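Local coordinates for 8-demethyl-8-aminoriboflavin-5'-phosphate synthase (Streptomyces davawensis, PDB 5MLD), which replaces the C-8 methyl group of riboflavin-5'-phosphate by an amino group taken from glutamate, a step in the biosynthesis of the antibiotic roseoflavin, at residues Gln20-Gly23 with Leu24-Lys27; Asn147-Arg151 with Leu152-Val156; Thr170-Gly173 with Tyr174-Lys178; Cys215-Ala218 with Ala219-Glu222. All blocks are in the same frame, centred on the assembly; numbering follows the deposited sequence. Where two conformers were deposited one is given.

Overall arrangement
Interactions 1 and 2 both lie in beta-alpha-beta units of the flavodoxin-like core, one near the start of helix 20-34, the other where helix 138-152 ends. Interaction 3 is a loop that touches interaction 1, through the bond from Ile175 N to Gln20 OE1. Interaction 4 lies toward the C-terminal part of helix 212-220, its centre about 45 Å from that of interaction 1. Interactions 2 and 3 are buried, 3 against a second subunit; 1 and 4 are partly exposed. Phosphate binding and an amide-carboxylate bond mark 1. Apolar contacts and a Schellman motif mark 2. One backbone bond and a glutamate folded against a proline mark 3. Helical backbone bonds, with an arginine guanidinium against the aliphatic part of Gln217, mark 4.

Interaction 1: Gln20-Gly23 with Leu24-Lys27; sequences QTQG and LIDK. With 8DP (8-demethyl-8-aminoriboflavin-5'-phosphate), chain I.
Part of the flavin phosphate site lies at the N-terminal end of helix 20-34, where Gln20-Gly23 bonds forward to Leu24-Lys27. The ligand here is 8-demethyl-8-aminoriboflavin-5'-phosphate. Gln20 N donates to phosphate O2 at 2.8 Å. Thr21 grips O1 twice, with its backbone N and with its hydroxyl, the OG1 to O1 distance being 2.8 Å. A chi1 of -50° sets OG1 beside the backbone N of the same residue, and the two reach O1 together. The CG methylene of Gln20 also lies against O2. The N-H groups of Gln20 and Thr21, near the N-terminal end of the helix, point at the phosphate, and the helix dipole would probably favour its charge.

One turn on, Asp26 N bonds to Gln22 O at 2.8 Å. A side-chain bond runs beside it, from Gln22 NE2 to Asp26 OD1 at 3.1 Å. NE2 comes from above the carboxylate plane, and the amide and carboxylate planes are 63° apart. The bend of Gln22 at chi2 (67°) turns its amide toward Ile25 and Asp26. Its OE1 lies 3.6 Å from Ile25 CD1 and accepts a hydrogen bond from Asn9 ND2. Leu24 CB and Ile25 CG1 both rest near Thr21 O.

The helix packs on the sheet of its beta-alpha-beta unit. Thr21 and Ile25 touch strands 84-92 and 125-132, with Thr21 against Cys132. Leu24 and Lys27 lean on helix 183-205.

Interaction 2: Asn147-Arg151 with Leu152-Val156; sequences NNLGR and LGYSV
Leu149 packs obliquely against the CD2-CE2 side of the Tyr154 ring, its CB 3.8 Å from Tyr154 CD2. Its CD2 methyl meets CD2 and CE2 of the same ring. That methyl also reaches Leu152, with Leu149 CD2 at 4.1 Å from Leu152 CD1. Leu152 CG sits over Asn148 O.

The backbone under these side chains ends helix 138-152 in a Schellman motif. Its two bonds run from Tyr154 N to Leu149 O, at 3.2 Å, and from Gly153 N to Gly150 O, which is weak. Gly153 leaves the helix with a positive phi of 131°, which suits glycine. Leu149 O accepts two bonds, the one from Tyr154 N and another from Leu152 N at 3.0 Å. The two donors come from opposite faces of its carbonyl plane. Gly153 N adds a weak bond to the same oxygen. A chi1 of -73° turns the Tyr154 ring back toward Leu149, with the CD2 edge at its carbonyl oxygen. That oxygen, Leu149 O, lies in the ring plane, 3.4 Å from Tyr154 CD2. Tyr154 O meets Gly150 CA in a CA-H...O contact of 3.6 Å.

The turn passes the chain from helix 138-152 to strand 154-155, which pairs in parallel with strand 125-132. Leu149 and Tyr154 touch Ala127 on that strand, and Leu152 touches Leu107 of helix 98-107. Arg151 NH2 bonds to Ile238 O of a third subunit, while Arg151 O accepts from Asn159 ND2 of a second one.

Interaction 3: Thr170-Gly173 with Tyr174-Lys178; sequences TGPG and YIEGK
Tyr174 follows Gly173 directly, just before a turn in the loop between strand 161-164 and helix 183-205. With CG anti to the backbone N (chi1 179°), its ring reaches that of Trp164, which it meets edge-to-face. Ile175 comes next. Tyr174 also lies on Leu24 and Lys27 of helix 20-34, while Ile175 gives its backbone N to Gln20 OE1, in the flavin phosphate site, and packs on Phe243 of a second subunit.

Glu176 turns back to Pro172, which follows a cis peptide bond. Glu176 CB sits 3.7 Å from both CB and CG of the proline ring. Its chain, extended beyond CG, runs across the ring at about a right angle and brings OE1 to 3.1 Å from Pro172 CB. OE1 and OE2 accept bonds from the backbone N of Gln244 and of Lys245, both of the second subunit.

Gly177 N donates to Gly173 O at 2.8 Å, nearly along the C=O axis (169° at the oxygen). Lys178 then closes a type I beta turn that begins at Ile175, its N bonding to Ile175 O at 3.1 Å. The two segments thus share a single backbone bond and the contact of Glu176 with Pro172. This leaves both Glu176 oxygens to the N-H groups of the second subunit, and the fold of the turn and the interface probably depend on each other.

Interaction 4: Cys215-Ala218 with Ala219-Glu222; sequences CAQA and AREE
Arg220 and Gln217 lie side by side and point the same way near the C-terminal end of helix 212-220. Arg220 leaves the helix with CG anti to its backbone N and then bends at chi3 (54°), which brings the guanidinium back over Gln217. Its NH2 comes to 3.3 Å from Gln217 CG, and NH1 lies 3.7 Å from the same carbon. Gln217 CA sits above one face of the guanidinium, offset toward the rim. The Gln217 chain is extended beyond CG. Its amide plane stands 38° from that of the guanidinium. The touching atoms of Gln217 are CB, CG and CA, not its amide nitrogen or oxygen.

Glu221 keeps CG beside its backbone N and runs back along the helix, with CG 3.4 Å from Gln217 O. Glu222 has its CG in the crowded position between N and carbonyl carbon (chi1 78°). This lays its chain beside Ala218 O, and its carboxylate goes on to a salt bridge, OE2 with Arg190 NE of a second subunit.

Beneath the side chains the helix keeps its ordinary i to i+4 bonds. Arg220 N reaches Ala216 O at 2.7 Å. Ala219 N bonds to Cys215 O and Glu221 N to Gln217 O in the same way.

The helix lies far from the flavin-binding residues of its own chain, among neighbouring subunits. Cys215, Ala218 and Ala219 pack on Phe191, Arg190 and Lys187 in helix 183-205 of the second subunit, and Ala216 touches Pro236 of a third.

Interaction 1: Gln20-Gly23 with Leu24-Lys27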
loop_
_atom_site.group_PDB
_atom_site.type_symbol
_atom_site.label_atom_id
_atom_site.label_comp_id
_atom_site.label_asym_id
_atom_site.label_seq_id
_atom_site.Cartn_x
_atom_site.Cartn_y
_atom_site.Cartn_z
ATOM N N GLN A 20 -2.233 19.960 13.555
ATOM C CA GLN A 20 -1.237 19.061 14.147
ATOM C C GLN A 20 0.023 19.007 13.283
ATOM O O GLN A 20 1.148 19.074 13.795
ATOM C CB GLN A 20 -1.818 17.641 14.317
ATOM C CG GLN A 20 -3.234 17.533 14.933
ATOM C CD GLN A 20 -3.298 17.969 16.383
ATOM O OE1 GLN A 20 -2.540 17.483 17.229
ATOM N NE2 GLN A 20 -4.207 18.904 16.680
ATOM N N THR A 21 -0.160 18.857 11.969
ATOM C CA THR A 21 0.960 18.706 11.046
ATOM C C THR A 21 1.854 19.934 11.062
ATOM O O THR A 21 3.078 19.820 10.895
ATOM C CB THR A 21 0.445 18.474 9.621
ATOM O OG1 THR A 21 -0.535 17.437 9.633
ATOM C CG2 THR A 21 1.579 18.049 8.702
ATOM N N GLN A 22 1.255 21.111 11.267
ATOM C CA GLN A 22 2.017 22.355 11.296
ATOM C C GLN A 22 3.126 22.312 12.341
ATOM O O GLN A 22 4.146 22.996 12.188
ATOM C CB GLN A 22 1.065 23.530 11.558
ATOM C CG GLN A 22 1.732 24.910 11.490
ATOM C CD GLN A 22 2.203 25.249 10.087
ATOM O OE1 GLN A 22 1.603 24.826 9.101
ATOM N NE2 GLN A 22 3.288 26.014 9.992
ATOM N N GLY A 23 2.947 21.526 13.413
ATOM C CA GLY A 23 4.007 21.381 14.398
ATOM C C GLY A 23 5.294 20.829 13.808
ATOM O O GLY A 23 6.383 21.289 14.145
ATOM N N LEU A 24 5.187 19.845 12.908
ATOM C CA LEU A 24 6.385 19.332 12.245
ATOM C C LEU A 24 6.997 20.382 11.314
ATOM O O LEU A 24 8.229 20.518 11.243
ATOM C CB LEU A 24 6.058 18.046 11.473
ATOM C CG LEU A 24 5.782 16.805 12.326
ATOM C CD1 LEU A 24 4.291 16.727 12.709
ATOM C CD2 LEU A 24 6.269 15.543 11.634
ATOM N N ILE A 25 6.154 21.127 10.601
ATOM C CA ILE A 25 6.617 22.203 9.723
ATOM C C ILE A 25 7.374 23.248 10.529
ATOM O O ILE A 25 8.444 23.728 10.116
ATOM C CB ILE A 25 5.428 22.825 8.970
ATOM C CG1 ILE A 25 4.681 21.768 8.143
ATOM C CG2 ILE A 25 5.877 24.011 8.105
ATOM C CD1 ILE A 25 3.504 22.333 7.355
ATOM N N ASP A 26 6.844 23.597 11.701
ATOM C CA ASP A 26 7.489 24.610 12.528
ATOM C C ASP A 26 8.886 24.185 12.978
ATOM O O ASP A 26 9.735 25.051 13.220
ATOM C CB ASP A 26 6.600 24.943 13.730
ATOM C CG ASP A 26 5.349 25.732 13.329
ATOM O OD1 ASP A 26 5.350 26.381 12.249
ATOM O OD2 ASP A 26 4.366 25.720 14.099
ATOM N N LYS A 27 9.146 22.880 13.110
ATOM C CA LYS A 27 10.512 22.423 13.391
ATOM C C LYS A 27 11.400 22.488 12.150
ATOM O O LYS A 27 12.590 22.838 12.246
ATOM C CB LYS A 27 10.520 20.984 13.912
ATOM C CG LYS A 27 9.702 20.693 15.173
ATOM C CD LYS A 27 10.419 21.176 16.399
ATOM C CE LYS A 27 9.923 20.434 17.636
ATOM N NZ LYS A 27 10.348 21.131 18.853
HETATM C C4 8DP I . -5.268 12.353 11.508
HETATM C C5 8DP I . -6.145 11.306 12.205
HETATM C C8 8DP I . -9.652 11.927 9.864
HETATM N N3 8DP I . -7.334 8.559 9.098
HETATM C C2 8DP I . -4.401 14.642 12.326
HETATM N N2 8DP I . -10.494 13.077 10.077
HETATM N N1 8DP I . -6.587 10.325 11.127
HETATM C C6 8DP I . -7.693 10.568 10.380
HETATM O O6 8DP I . -6.655 14.045 12.576
HETATM N N4 8DP I . -4.727 8.967 11.597
HETATM C C12 8DP I . -8.081 9.660 9.371
HETATM C C13 8DP I . -5.839 9.223 10.864
HETATM C C14 8DP I . -6.213 8.342 9.841
HETATM C C15 8DP I . -5.403 7.221 9.616
HETATM C C16 8DP I . -3.994 7.900 11.349
HETATM C C1 8DP I . -4.723 16.106 12.009
HETATM C C3 8DP I . -5.561 13.845 11.730
HETATM C C7 8DP I . -8.504 11.701 10.650
HETATM C C9 8DP I . -10.016 11.000 8.844
HETATM O O1 8DP I . -2.744 19.044 10.416
HETATM P P1 8DP I . -4.014 18.336 10.937
HETATM O O2 8DP I . -4.489 19.033 12.260
HETATM O O3 8DP I . -5.130 18.342 9.900
HETATM O O4 8DP I . -3.627 16.814 11.314
HETATM O O5 8DP I . -3.155 14.340 11.803
HETATM O O7 8DP I . -4.322 12.049 10.758
HETATM C C10 8DP I . -11.249 11.222 7.995
HETATM C C11 8DP I . -9.234 9.898 8.607
HETATM O O8 8DP I . -5.708 6.308 8.606
HETATM N N5 8DP I . -4.314 7.032 10.370
HETATM O O9 8DP I . -2.820 7.618 12.091
#

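Interaction 2: Asn147-Arg151 with Leu152-Val156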
loop_
_atom_site.group_PDB
_atom_site.type_symbol
_atom_site.label_atom_id
_atom_site.label_comp_id
_atom_site.label_asym_id
_atom_site.label_seq_id
_atom_site.Cartn_x
_atom_site.Cartn_y
_atom_site.Cartn_z
ATOM N N ASN A 147 7.002 7.653 -4.237
ATOM C CA ASN A 147 6.986 6.974 -5.531
ATOM C C ASN A 147 6.398 7.872 -6.614
ATOM O O ASN A 147 6.965 8.000 -7.706
ATOM C CB ASN A 147 6.189 5.666 -5.450
ATOM C CG ASN A 147 6.099 4.954 -6.812
ATOM O OD1 ASN A 147 5.061 4.973 -7.493
ATOM N ND2 ASN A 147 7.204 4.374 -7.229
ATOM N N ASN A 148 5.252 8.502 -6.337
ATOM C CA ASN A 148 4.643 9.357 -7.352
ATOM C C ASN A 148 5.528 10.547 -7.689
ATOM O O ASN A 148 5.646 10.922 -8.863
ATOM C CB ASN A 148 3.274 9.861 -6.917
ATOM C CG ASN A 148 2.627 10.711 -7.991
ATOM O OD1 ASN A 148 2.088 10.182 -8.962
ATOM N ND2 ASN A 148 2.711 12.030 -7.848
ATOM N N LEU A 149 6.146 11.164 -6.681
ATOM C CA LEU A 149 7.035 12.290 -6.965
ATOM C C LEU A 149 8.250 11.827 -7.751
ATOM O O LEU A 149 8.712 12.532 -8.658
ATOM C CB LEU A 149 7.446 12.978 -5.667
ATOM C CG LEU A 149 6.299 13.703 -4.956
ATOM C CD1 LEU A 149 6.812 14.341 -3.668
ATOM C CD2 LEU A 149 5.621 14.744 -5.880
ATOM N N GLY A 150 8.761 10.635 -7.421
ATOM C CA GLY A 150 9.822 10.024 -8.214
ATOM C C GLY A 150 9.482 9.920 -9.690
ATOM O O GLY A 150 10.339 10.147 -10.542
ATOM N N ARG A 151 8.222 9.580 -10.016
ATOM C CA ARG A 151 7.823 9.469 -11.425
ATOM C C ARG A 151 7.921 10.807 -12.149
ATOM O O ARG A 151 8.146 10.839 -13.364
ATOM C CB ARG A 151 6.389 8.933 -11.551
ATOM C CG ARG A 151 6.225 7.433 -11.323
ATOM C CD ARG A 151 4.770 6.968 -11.552
ATOM N NE ARG A 151 4.410 6.770 -12.963
ATOM C CZ ARG A 151 3.789 7.680 -13.713
ATOM N NH1 ARG A 151 3.469 8.853 -13.189
ATOM N NH2 ARG A 151 3.488 7.424 -14.982
ATOM N N LEU A 152 7.772 11.914 -11.417
ATOM C CA LEU A 152 7.754 13.252 -11.995
ATOM C C LEU A 152 9.139 13.833 -12.211
ATOM O O LEU A 152 9.283 14.800 -12.970
ATOM C CB LEU A 152 6.957 14.203 -11.089
ATOM C CG LEU A 152 5.503 13.851 -10.807
ATOM C CD1 LEU A 152 4.894 14.914 -9.897
ATOM C CD2 LEU A 152 4.708 13.711 -12.120
ATOM N N GLY A 153 10.157 13.307 -11.545
ATOM C CA GLY A 153 11.474 13.896 -11.687
ATOM C C GLY A 153 12.202 14.166 -10.389
ATOM O O GLY A 153 13.380 14.541 -10.420
ATOM N N TYR A 154 11.530 13.981 -9.248
ATOM C CA TYR A 154 12.144 14.232 -7.952
ATOM C C TYR A 154 13.100 13.118 -7.555
ATOM O O TYR A 154 12.834 11.935 -7.779
ATOM C CB TYR A 154 11.070 14.389 -6.862
ATOM C CG TYR A 154 10.331 15.698 -6.959
ATOM C CD1 TYR A 154 10.828 16.839 -6.339
ATOM C CD2 TYR A 154 9.131 15.790 -7.662
ATOM C CE1 TYR A 154 10.167 18.047 -6.438
ATOM C CE2 TYR A 154 8.461 16.999 -7.764
ATOM C CZ TYR A 154 8.995 18.124 -7.149
ATOM O OH TYR A 154 8.346 19.333 -7.249
ATOM N N SER A 155 14.209 13.506 -6.938
ATOM C CA SER A 155 15.119 12.573 -6.287
ATOM C C SER A 155 14.841 12.566 -4.793
ATOM O O SER A 155 14.501 13.599 -4.203
ATOM C CB SER A 155 16.580 12.960 -6.528
ATOM O OG SER A 155 16.870 12.950 -7.912
ATOM N N VAL A 156 14.996 11.401 -4.178
ATOM C CA VAL A 156 14.672 11.217 -2.773
ATOM C C VAL A 156 15.948 10.793 -2.058
ATOM O O VAL A 156 16.511 9.740 -2.375
ATOM C CB VAL A 156 13.558 10.176 -2.585
ATOM C CG1 VAL A 156 13.119 10.109 -1.114
ATOM C CG2 VAL A 156 12.375 10.535 -3.477
#

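Interaction 3: Thr170-Gly173 with Tyr174-Lys178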
loop_
_atom_site.group_PDB
_atom_site.type_symbol
_atom_site.label_atom_id
_atom_site.label_comp_id
_atom_site.label_asym_id
_atom_site.label_seq_id
_atom_site.Cartn_x
_atom_site.Cartn_y
_atom_site.Cartn_z
ATOM N N THR A 170 -7.331 5.926 18.817
ATOM C CA THR A 170 -8.091 6.964 18.139
ATOM C C THR A 170 -7.407 8.317 18.193
ATOM O O THR A 170 -7.897 9.262 17.568
ATOM C CB THR A 170 -9.460 7.126 18.788
ATOM O OG1 THR A 170 -9.258 7.534 20.137
ATOM C CG2 THR A 170 -10.246 5.813 18.739
ATOM N N GLY A 171 -6.332 8.433 18.959
ATOM C CA GLY A 171 -5.744 9.724 19.274
ATOM C C GLY A 171 -5.352 9.792 20.735
ATOM O O GLY A 171 -5.409 8.787 21.457
ATOM N N PRO A 172 -4.973 10.985 21.203
ATOM C CA PRO A 172 -5.030 12.259 20.474
ATOM C C PRO A 172 -3.845 12.480 19.525
ATOM O O PRO A 172 -3.007 11.586 19.374
ATOM C CB PRO A 172 -4.994 13.282 21.599
ATOM C CG PRO A 172 -4.122 12.610 22.638
ATOM C CD PRO A 172 -4.587 11.178 22.613
ATOM N N GLY A 173 -3.799 13.647 18.887
ATOM C CA GLY A 173 -2.772 13.963 17.917
ATOM C C GLY A 173 -1.506 14.555 18.505
ATOM O O GLY A 173 -1.267 14.534 19.714
ATOM N N TYR A 174 -0.706 15.128 17.603
ATOM C CA TYR A 174 0.625 15.639 17.925
ATOM C C TYR A 174 0.607 16.632 19.083
ATOM O O TYR A 174 1.511 16.625 19.924
ATOM C CB TYR A 174 1.176 16.291 16.667
ATOM C CG TYR A 174 2.549 16.924 16.709
ATOM C CD1 TYR A 174 3.683 16.196 16.335
ATOM C CD2 TYR A 174 2.703 18.271 17.014
ATOM C CE1 TYR A 174 4.944 16.792 16.324
ATOM C CE2 TYR A 174 3.961 18.873 17.008
ATOM C CZ TYR A 174 5.077 18.121 16.658
ATOM O OH TYR A 174 6.337 18.714 16.636
ATOM N N ILE A 175 -0.416 17.488 19.149
ATOM C CA ILE A 175 -0.428 18.568 20.143
ATOM C C ILE A 175 -0.636 18.006 21.546
ATOM O O ILE A 175 0.236 18.130 22.417
ATOM C CB ILE A 175 -1.483 19.627 19.784
ATOM C CG1 ILE A 175 -1.033 20.386 18.534
ATOM C CG2 ILE A 175 -1.691 20.604 20.947
ATOM C CD1 ILE A 175 -2.081 21.322 17.958
ATOM N N GLU A 176 -1.784 17.364 21.785
ATOM C CA GLU A 176 -2.016 16.768 23.098
ATOM C C GLU A 176 -1.039 15.650 23.404
ATOM O O GLU A 176 -0.742 15.394 24.579
ATOM C CB GLU A 176 -3.445 16.231 23.207
ATOM C CG GLU A 176 -4.428 17.244 23.727
ATOM C CD GLU A 176 -5.828 16.669 23.873
ATOM O OE1 GLU A 176 -6.035 15.502 23.477
ATOM O OE2 GLU A 176 -6.707 17.382 24.408
ATOM N N GLY A 177 -0.540 14.961 22.373
ATOM C CA GLY A 177 0.397 13.878 22.544
ATOM C C GLY A 177 1.828 14.314 22.771
ATOM O O GLY A 177 2.709 13.467 22.946
ATOM N N LYS A 178 2.058 15.630 22.773
ATOM C CA LYS A 178 3.359 16.248 23.078
ATOM C C LYS A 178 4.417 15.869 22.047
ATOM O O LYS A 178 5.589 15.657 22.375
ATOM C CB LYS A 178 3.834 15.906 24.498
ATOM C CG LYS A 178 2.921 16.472 25.596
ATOM C CD LYS A 178 3.381 16.078 26.999
ATOM C CE LYS A 178 2.448 16.667 28.063
ATOM N NZ LYS A 178 2.727 16.136 29.437
#

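Interaction 4: Cys215-Ala218 with Ala219-Glu222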
loop_
_atom_site.group_PDB
_atom_site.type_symbol
_atom_site.label_atom_id
_atom_site.label_comp_id
_atom_site.label_asym_id
_atom_site.label_seq_id
_atom_site.Cartn_x
_atom_site.Cartn_y
_atom_site.Cartn_z
ATOM N N CYS A 215 16.600 8.171 -24.852
ATOM C CA CYS A 215 16.237 6.888 -24.257
ATOM C C CYS A 215 15.003 6.318 -24.929
ATOM O O CYS A 215 14.944 5.119 -25.223
ATOM C CB CYS A 215 15.999 7.036 -22.748
ATOM S SG CYS A 215 17.477 7.375 -21.771
ATOM N N ALA A 216 14.015 7.177 -25.213
ATOM C CA ALA A 216 12.769 6.715 -25.811
ATOM C C ALA A 216 12.973 6.284 -27.259
ATOM O O ALA A 216 12.340 5.335 -27.725
ATOM C CB ALA A 216 11.715 7.822 -25.736
ATOM N N GLN A 217 13.827 6.992 -27.989
ATOM C CA GLN A 217 14.085 6.606 -29.372
ATOM C C GLN A 217 14.810 5.273 -29.440
ATOM O O GLN A 217 14.447 4.405 -30.243
ATOM C CB GLN A 217 14.873 7.700 -30.080
ATOM C CG GLN A 217 13.959 8.798 -30.591
ATOM C CD GLN A 217 14.711 10.027 -31.034
ATOM O OE1 GLN A 217 15.937 10.007 -31.173
ATOM N NE2 GLN A 217 13.979 11.109 -31.265
ATOM N N ALA A 218 15.816 5.077 -28.582
ATOM C CA ALA A 218 16.464 3.768 -28.507
ATOM C C ALA A 218 15.458 2.686 -28.125
ATOM O O ALA A 218 15.494 1.572 -28.662
ATOM C CB ALA A 218 17.630 3.813 -27.512
ATOM N N ALA A 219 14.529 3.010 -27.220
ATOM C CA ALA A 219 13.496 2.050 -26.850
ATOM C C ALA A 219 12.539 1.783 -28.009
ATOM O O ALA A 219 12.089 0.647 -28.195
ATOM C CB ALA A 219 12.719 2.546 -25.624
ATOM N N ARG A 220 12.196 2.814 -28.785
ATOM C CA ARG A 220 11.361 2.577 -29.963
ATOM C C ARG A 220 12.066 1.655 -30.946
ATOM O O ARG A 220 11.454 0.727 -31.482
ATOM C CB ARG A 220 10.992 3.890 -30.654
ATOM C CG ARG A 220 10.091 3.684 -31.875
ATOM C CD ARG A 220 9.967 4.936 -32.722
ATOM N NE ARG A 220 11.278 5.449 -33.107
ATOM C CZ ARG A 220 11.714 6.675 -32.839
ATOM N NH1 ARG A 220 10.933 7.536 -32.200
ATOM N NH2 ARG A 220 12.933 7.039 -33.222
ATOM N N GLU A 221 13.362 1.889 -31.176
ATOM C CA GLU A 221 14.143 1.108 -32.137
ATOM C C GLU A 221 14.338 -0.341 -31.709
ATOM O O GLU A 221 14.877 -1.130 -32.492
ATOM C CB GLU A 221 15.508 1.777 -32.364
ATOM C CG GLU A 221 15.438 3.068 -33.183
ATOM C CD GLU A 221 16.730 3.904 -33.168
ATOM O OE1 GLU A 221 17.527 3.813 -32.202
ATOM O OE2 GLU A 221 16.944 4.673 -34.136
ATOM N N GLU A 222 13.917 -0.725 -30.502
ATOM C CA GLU A 222 14.026 -2.112 -30.063
ATOM C C GLU A 222 12.688 -2.710 -29.655
ATOM O O GLU A 222 12.666 -3.809 -29.095
ATOM C CB GLU A 222 15.029 -2.234 -28.906
ATOM C CG GLU A 222 14.486 -1.798 -27.544
ATOM C CD GLU A 222 15.588 -1.570 -26.509
ATOM O OE1 GLU A 222 16.647 -2.226 -26.596
ATOM O OE2 GLU A 222 15.398 -0.708 -25.616
#